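Local coordinates for protein putative acetamidase/formamidase (Yersinia enterocolitica subsp. palearctica serotype O:3, PDB 5UBU) that probably hydrolyses carbon-nitrogen bonds, other than peptide bonds, in linear amides, at residues W6-A19 against D246-N260. Sequence-based numbering, arbitrary orientation.
Sequences WLEESIMVKRGVGA and DLIKNWQLSWPRMEN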
loop_
_atom_site.group_PDB
_atom_site.type_symbol
_atom_site.label_atom_id
_atom_site.label_comp_id
_atom_site.label_asym_id
_atom_site.label_seq_id
_atom_site.Cartn_x
_atom_site.Cartn_y
_atom_site.Cartn_z
ATOM N N TRP B 6 34.670 16.784 10.508
ATOM C CA TRP B 6 33.446 17.136 9.782
ATOM C C TRP B 6 32.454 17.922 10.647
ATOM O O TRP B 6 31.647 18.675 10.111
ATOM C CB TRP B 6 32.775 15.881 9.188
ATOM C CG TRP B 6 32.187 14.974 10.219
ATOM C CD1 TRP B 6 32.817 13.964 10.881
ATOM C CD2 TRP B 6 30.844 15.007 10.712
ATOM N NE1 TRP B 6 31.949 13.364 11.753
ATOM C CE2 TRP B 6 30.730 13.980 11.672
ATOM C CE3 TRP B 6 29.728 15.801 10.434
ATOM C CZ2 TRP B 6 29.535 13.714 12.352
ATOM C CZ3 TRP B 6 28.543 15.545 11.106
ATOM C CH2 TRP B 6 28.458 14.508 12.058
ATOM N N LEU B 7 32.508 17.742 11.970
ATOM C CA LEU B 7 31.611 18.473 12.885
ATOM C C LEU B 7 31.672 19.989 12.712
ATOM O O LEU B 7 30.655 20.661 12.847
ATOM C CB LEU B 7 31.888 18.138 14.353
ATOM C CG LEU B 7 31.450 16.789 14.902
ATOM C CD1 LEU B 7 31.942 16.607 16.328
ATOM C CD2 LEU B 7 29.929 16.663 14.848
ATOM N N GLU B 8 32.864 20.516 12.414
ATOM C CA GLU B 8 33.042 21.956 12.215
ATOM C C GLU B 8 32.097 22.515 11.141
ATOM O O GLU B 8 31.626 23.648 11.255
ATOM C CB GLU B 8 34.484 22.259 11.833
ATOM C CG GLU B 8 35.519 21.896 12.882
ATOM C CD GLU B 8 36.949 22.158 12.402
ATOM O OE1 GLU B 8 37.142 22.507 11.212
ATOM O OE2 GLU B 8 37.891 21.972 13.198
ATOM N N GLU B 9 31.834 21.713 10.106
ATOM C CA GLU B 9 30.931 22.092 9.020
ATOM C C GLU B 9 29.488 21.629 9.242
ATOM O O GLU B 9 28.630 21.908 8.413
ATOM C CB GLU B 9 31.463 21.550 7.674
ATOM C CG GLU B 9 32.799 22.171 7.238
ATOM C CD GLU B 9 32.715 23.679 6.966
ATOM O OE1 GLU B 9 33.765 24.366 7.040
ATOM O OE2 GLU B 9 31.599 24.172 6.681
ATOM N N SER B 10 29.224 20.936 10.352
ATOM C CA SER B 10 27.861 20.454 10.640
ATOM C C SER B 10 26.900 21.610 10.903
ATOM O O SER B 10 27.313 22.693 11.312
ATOM C CB SER B 10 27.838 19.498 11.845
ATOM O OG SER B 10 28.162 20.173 13.049
ATOM N N ILE B 11 25.616 21.359 10.666
ATOM C CA ILE B 11 24.581 22.367 10.864
ATOM C C ILE B 11 24.462 22.687 12.354
ATOM O O ILE B 11 24.237 23.836 12.733
ATOM C CB ILE B 11 23.234 21.920 10.247
ATOM C CG1 ILE B 11 23.417 21.698 8.733
ATOM C CG2 ILE B 11 22.152 22.956 10.500
ATOM C CD1 ILE B 11 22.202 21.162 8.007
HETATM N N MSE B 12 24.651 21.673 13.189
HETATM C CA MSE B 12 24.579 21.854 14.639
HETATM C C MSE B 12 25.623 22.806 15.157
HETATM O O MSE B 12 25.334 23.647 16.000
HETATM C CB MSE B 12 24.794 20.502 15.314
HETATM C CG MSE B 12 24.728 20.577 16.833
HETATM SE SE MSE B 12 25.392 18.855 17.507
HETATM C CE MSE B 12 24.952 19.027 19.411
ATOM N N VAL B 13 26.852 22.667 14.681
ATOM C CA VAL B 13 27.932 23.530 15.137
ATOM C C VAL B 13 27.821 24.926 14.531
ATOM O O VAL B 13 28.053 25.916 15.225
ATOM C CB VAL B 13 29.308 22.886 14.864
ATOM C CG1 VAL B 13 30.456 23.841 15.194
ATOM C CG2 VAL B 13 29.435 21.595 15.669
ATOM N N LYS B 14 27.448 25.012 13.255
ATOM C CA LYS B 14 27.324 26.316 12.593
ATOM C C LYS B 14 26.119 27.149 13.001
ATOM O O LYS B 14 26.178 28.373 12.920
ATOM C CB LYS B 14 27.368 26.195 11.061
ATOM C CG LYS B 14 28.772 25.953 10.521
ATOM C CD LYS B 14 28.885 26.242 9.030
ATOM C CE LYS B 14 30.329 26.604 8.695
ATOM N NZ LYS B 14 30.584 26.883 7.253
ATOM N N ARG B 15 25.041 26.500 13.431
ATOM C CA ARG B 15 23.825 27.227 13.812
ATOM C C ARG B 15 23.348 27.000 15.239
ATOM O O ARG B 15 22.454 27.706 15.702
ATOM C CB ARG B 15 22.700 26.884 12.842
ATOM C CG ARG B 15 23.002 27.235 11.391
ATOM C CD ARG B 15 21.826 26.884 10.504
ATOM N NE ARG B 15 20.647 27.692 10.817
ATOM C CZ ARG B 15 19.452 27.543 10.249
ATOM N NH1 ARG B 15 18.446 28.342 10.606
ATOM N NH2 ARG B 15 19.256 26.594 9.331
ATOM N N GLY B 16 23.928 26.026 15.936
ATOM C CA GLY B 16 23.544 25.747 17.322
ATOM C C GLY B 16 23.955 26.885 18.238
ATOM O O GLY B 16 25.100 27.361 18.181
ATOM N N VAL B 17 23.021 27.327 19.075
ATOM C CA VAL B 17 23.279 28.436 20.003
ATOM C C VAL B 17 24.278 28.075 21.107
ATOM O O VAL B 17 24.959 28.956 21.639
ATOM C CB VAL B 17 21.976 28.993 20.642
ATOM C CG1 VAL B 17 21.049 29.537 19.566
ATOM C CG2 VAL B 17 21.257 27.953 21.497
ATOM N N GLY B 18 24.363 26.782 21.431
ATOM C CA GLY B 18 25.255 26.299 22.480
ATOM C C GLY B 18 26.689 26.009 22.042
ATOM O O GLY B 18 27.508 25.585 22.863
ATOM N N ALA B 19 26.994 26.228 20.757
ATOM C CA ALA B 19 28.326 26.000 20.255
ATOM C C ALA B 19 29.311 26.891 21.039
ATOM O O ALA B 19 29.089 28.096 21.300
ATOM C CB ALA B 19 28.430 26.284 18.771
ATOM N N ASP B 246 21.797 20.248 21.313
ATOM C CA ASP B 246 21.938 21.677 21.066
ATOM C C ASP B 246 20.621 22.153 20.432
ATOM O O ASP B 246 19.720 21.341 20.173
ATOM C CB ASP B 246 23.179 21.968 20.215
ATOM C CG ASP B 246 23.739 23.408 20.426
ATOM O OD1 ASP B 246 22.965 24.348 20.724
ATOM O OD2 ASP B 246 24.979 23.594 20.281
ATOM N N LEU B 247 20.498 23.465 20.225
ATOM C CA LEU B 247 19.279 24.060 19.704
ATOM C C LEU B 247 19.541 24.998 18.541
ATOM O O LEU B 247 20.394 25.879 18.633
ATOM C CB LEU B 247 18.623 24.854 20.830
ATOM C CG LEU B 247 17.292 25.562 20.577
ATOM C CD1 LEU B 247 16.198 24.546 20.314
ATOM C CD2 LEU B 247 16.936 26.420 21.770
ATOM N N ILE B 248 18.799 24.798 17.449
ATOM C CA ILE B 248 18.886 25.637 16.252
ATOM C C ILE B 248 17.584 26.424 16.221
ATOM O O ILE B 248 16.500 25.855 16.206
ATOM C CB ILE B 248 19.067 24.816 14.957
ATOM C CG1 ILE B 248 20.404 24.063 14.985
ATOM C CG2 ILE B 248 19.020 25.740 13.745
ATOM C CD1 ILE B 248 20.526 22.985 13.930
ATOM N N LYS B 249 17.703 27.742 16.210
ATOM C CA LYS B 249 16.542 28.613 16.242
ATOM C C LYS B 249 15.908 28.857 14.889
ATOM O O LYS B 249 16.598 29.022 13.888
ATOM C CB LYS B 249 16.931 29.973 16.831
ATOM C CG LYS B 249 17.540 29.932 18.231
ATOM C CD LYS B 249 16.610 29.415 19.324
ATOM C CE LYS B 249 15.416 30.335 19.564
ATOM N NZ LYS B 249 14.570 29.865 20.687
ATOM N N ASN B 250 14.578 28.857 14.884
ATOM C CA ASN B 250 13.768 29.177 13.716
ATOM C C ASN B 250 14.203 28.492 12.404
ATOM O O ASN B 250 14.593 29.149 11.445
ATOM C CB ASN B 250 13.772 30.714 13.578
ATOM C CG ASN B 250 12.717 31.237 12.629
ATOM O OD1 ASN B 250 11.661 30.625 12.440
ATOM N ND2 ASN B 250 12.983 32.402 12.056
ATOM N N TRP B 251 14.140 27.162 12.397
ATOM C CA TRP B 251 14.477 26.336 11.223
ATOM C C TRP B 251 13.279 25.409 11.053
ATOM O O TRP B 251 13.136 24.424 11.766
ATOM C CB TRP B 251 15.815 25.607 11.430
ATOM C CG TRP B 251 16.277 24.775 10.272
ATOM C CD1 TRP B 251 16.146 25.073 8.951
ATOM C CD2 TRP B 251 17.082 23.591 10.334
ATOM N NE1 TRP B 251 16.743 24.104 8.182
ATOM C CE2 TRP B 251 17.332 23.185 9.007
ATOM C CE3 TRP B 251 17.601 22.822 11.386
ATOM C CZ2 TRP B 251 18.074 22.033 8.699
ATOM C CZ3 TRP B 251 18.333 21.667 11.076
ATOM C CH2 TRP B 251 18.564 21.294 9.744
ATOM N N GLN B 252 12.401 25.762 10.118
ATOM C CA GLN B 252 11.142 25.027 9.942
ATOM C C GLN B 252 11.365 23.692 9.242
ATOM O O GLN B 252 11.823 23.657 8.103
ATOM C CB GLN B 252 10.108 25.902 9.187
ATOM C CG GLN B 252 8.657 25.660 9.581
ATOM C CD GLN B 252 8.049 24.306 9.257
ATOM O OE1 GLN B 252 8.208 23.753 8.165
ATOM N NE2 GLN B 252 7.288 23.796 10.202
ATOM N N LEU B 253 11.090 22.599 9.957
ATOM C CA LEU B 253 11.210 21.243 9.424
ATOM C C LEU B 253 9.872 20.563 9.587
ATOM O O LEU B 253 9.173 20.802 10.565
ATOM C CB LEU B 253 12.225 20.389 10.182
ATOM C CG LEU B 253 13.683 20.793 10.318
ATOM C CD1 LEU B 253 14.444 19.583 10.879
ATOM C CD2 LEU B 253 14.259 21.223 8.974
ATOM N N SER B 254 9.519 19.715 8.634
ATOM C CA SER B 254 8.278 18.966 8.713
ATOM C C SER B 254 8.563 17.546 9.168
ATOM O O SER B 254 7.692 16.901 9.752
ATOM C CB SER B 254 7.555 18.960 7.370
ATOM O OG SER B 254 7.154 20.271 7.035
ATOM N N TRP B 255 9.781 17.067 8.896
ATOM C CA TRP B 255 10.185 15.712 9.253
ATOM C C TRP B 255 11.586 15.683 9.837
ATOM O O TRP B 255 12.336 16.637 9.681
ATOM C CB TRP B 255 10.142 14.818 8.016
ATOM C CG TRP B 255 8.788 14.659 7.499
ATOM C CD1 TRP B 255 8.168 15.431 6.570
ATOM C CD2 TRP B 255 7.842 13.677 7.902
ATOM N NE1 TRP B 255 6.894 14.980 6.354
ATOM C CE2 TRP B 255 6.664 13.907 7.169
ATOM C CE3 TRP B 255 7.878 12.611 8.813
ATOM C CZ2 TRP B 255 5.531 13.115 7.309
ATOM C CZ3 TRP B 255 6.748 11.827 8.962
ATOM C CH2 TRP B 255 5.588 12.081 8.210
ATOM N N PRO B 256 11.937 14.589 10.529
ATOM C CA PRO B 256 13.288 14.494 11.077
ATOM C C PRO B 256 14.347 14.397 9.995
ATOM O O PRO B 256 14.087 13.857 8.925
ATOM C CB PRO B 256 13.269 13.169 11.867
ATOM C CG PRO B 256 11.834 12.898 12.153
ATOM C CD PRO B 256 11.062 13.500 11.017
ATOM N N ARG B 257 15.528 14.926 10.287
ATOM C CA ARG B 257 16.666 14.868 9.379
ATOM C C ARG B 257 17.873 14.462 10.183
ATOM O O ARG B 257 17.887 14.614 11.400
ATOM C CB ARG B 257 16.914 16.216 8.731
ATOM C CG ARG B 257 15.822 16.641 7.787
ATOM C CD ARG B 257 16.007 18.079 7.337
ATOM N NE ARG B 257 14.991 18.445 6.350
ATOM C CZ ARG B 257 14.855 19.649 5.804
ATOM N NH1 ARG B 257 15.662 20.649 6.137
ATOM N NH2 ARG B 257 13.896 19.854 4.920
HETATM N N MSE B 258 18.873 13.906 9.521
HETATM C CA MSE B 258 20.092 13.526 10.222
HETATM C C MSE B 258 21.267 13.835 9.343
HETATM O O MSE B 258 21.131 14.132 8.160
HETATM C CB MSE B 258 20.032 12.110 10.828
HETATM C CG MSE B 258 20.379 10.971 9.886
HETATM SE SE MSE B 258 22.319 10.572 9.863
HETATM C CE MSE B 258 22.236 9.223 8.425
ATOM N N GLU B 259 22.438 13.770 9.948
ATOM C CA GLU B 259 23.668 14.097 9.281
ATOM C C GLU B 259 24.795 13.312 9.919
ATOM O O GLU B 259 24.778 13.072 11.119
ATOM C CB GLU B 259 23.898 15.591 9.493
ATOM C CG GLU B 259 25.170 16.173 8.914
ATOM C CD GLU B 259 25.360 17.658 9.228
ATOM O OE1 GLU B 259 24.649 18.219 10.091
ATOM O OE2 GLU B 259 26.250 18.266 8.605
ATOM N N ASN B 260 25.756 12.885 9.112
ATOM C CA ASN B 260 26.941 12.187 9.620
ATOM C C ASN B 260 28.143 12.586 8.766
ATOM O O ASN B 260 28.031 13.449 7.901
ATOM C CB ASN B 260 26.742 10.660 9.730
ATOM C CG ASN B 260 26.425 10.001 8.420
ATOM O OD1 ASN B 260 26.700 10.538 7.349
ATOM N ND2 ASN B 260 25.847 8.802 8.498
#
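R15 reaches from the last turn of helix 11-15 across the indole of W251, its NH2 lying over one face of the ring, offset toward the rim. R15 CZ stands 4.5 Å from the centroid of the five-membered ring of W251, a cation-pi contact, although the guanidinium plane is turned 55° from the indole. A bend at chi3 (65°) swings the arginine's end onto the ring, and CG2 of I248 packs against one face of the guanidinium. Arginine suits this exposed spot: one corner meets the indole, a face takes the methyl, and the charge can still reach solvent.

I11, one turn earlier, lays its CG2 branch over a face of the same indole. I11 CG2 touches W251 CH2 at 4.0 Å and I248 CD1 at 3.8 Å, a branched apolar side chain filling the space between them. At the start of the helix, E259 extends its carboxylate toward the backbone, where I11 N gives E259 OE1 a weak bond of 3.3 Å. Y206 and K327 hold that carboxylate from other parts of the chain, while S10, whose hydroxyl is short enough to accept from V13 N, is the N-cap. W6 lays one flat ring face on the backbone of N260, W6 CH2 lying 3.7 Å from N260 CA.

Beyond the helix, D246 receives the turn 16-19. D246 OD1 takes G18 N on the syn lone pair at 2.9 Å and L247 N on the anti one; a carboxylate can accept both amides, which fix its rotation. V17 N adds a nearly straight bond of 3.0 Å to L247 O, and the methyl CE of M12 rests on D246 CB.

The whole is an N-terminal, serine-capped helix and its following type I turn, packed across strands 239-248 and 257-260 of one mixed beta-sheet and the loop between them.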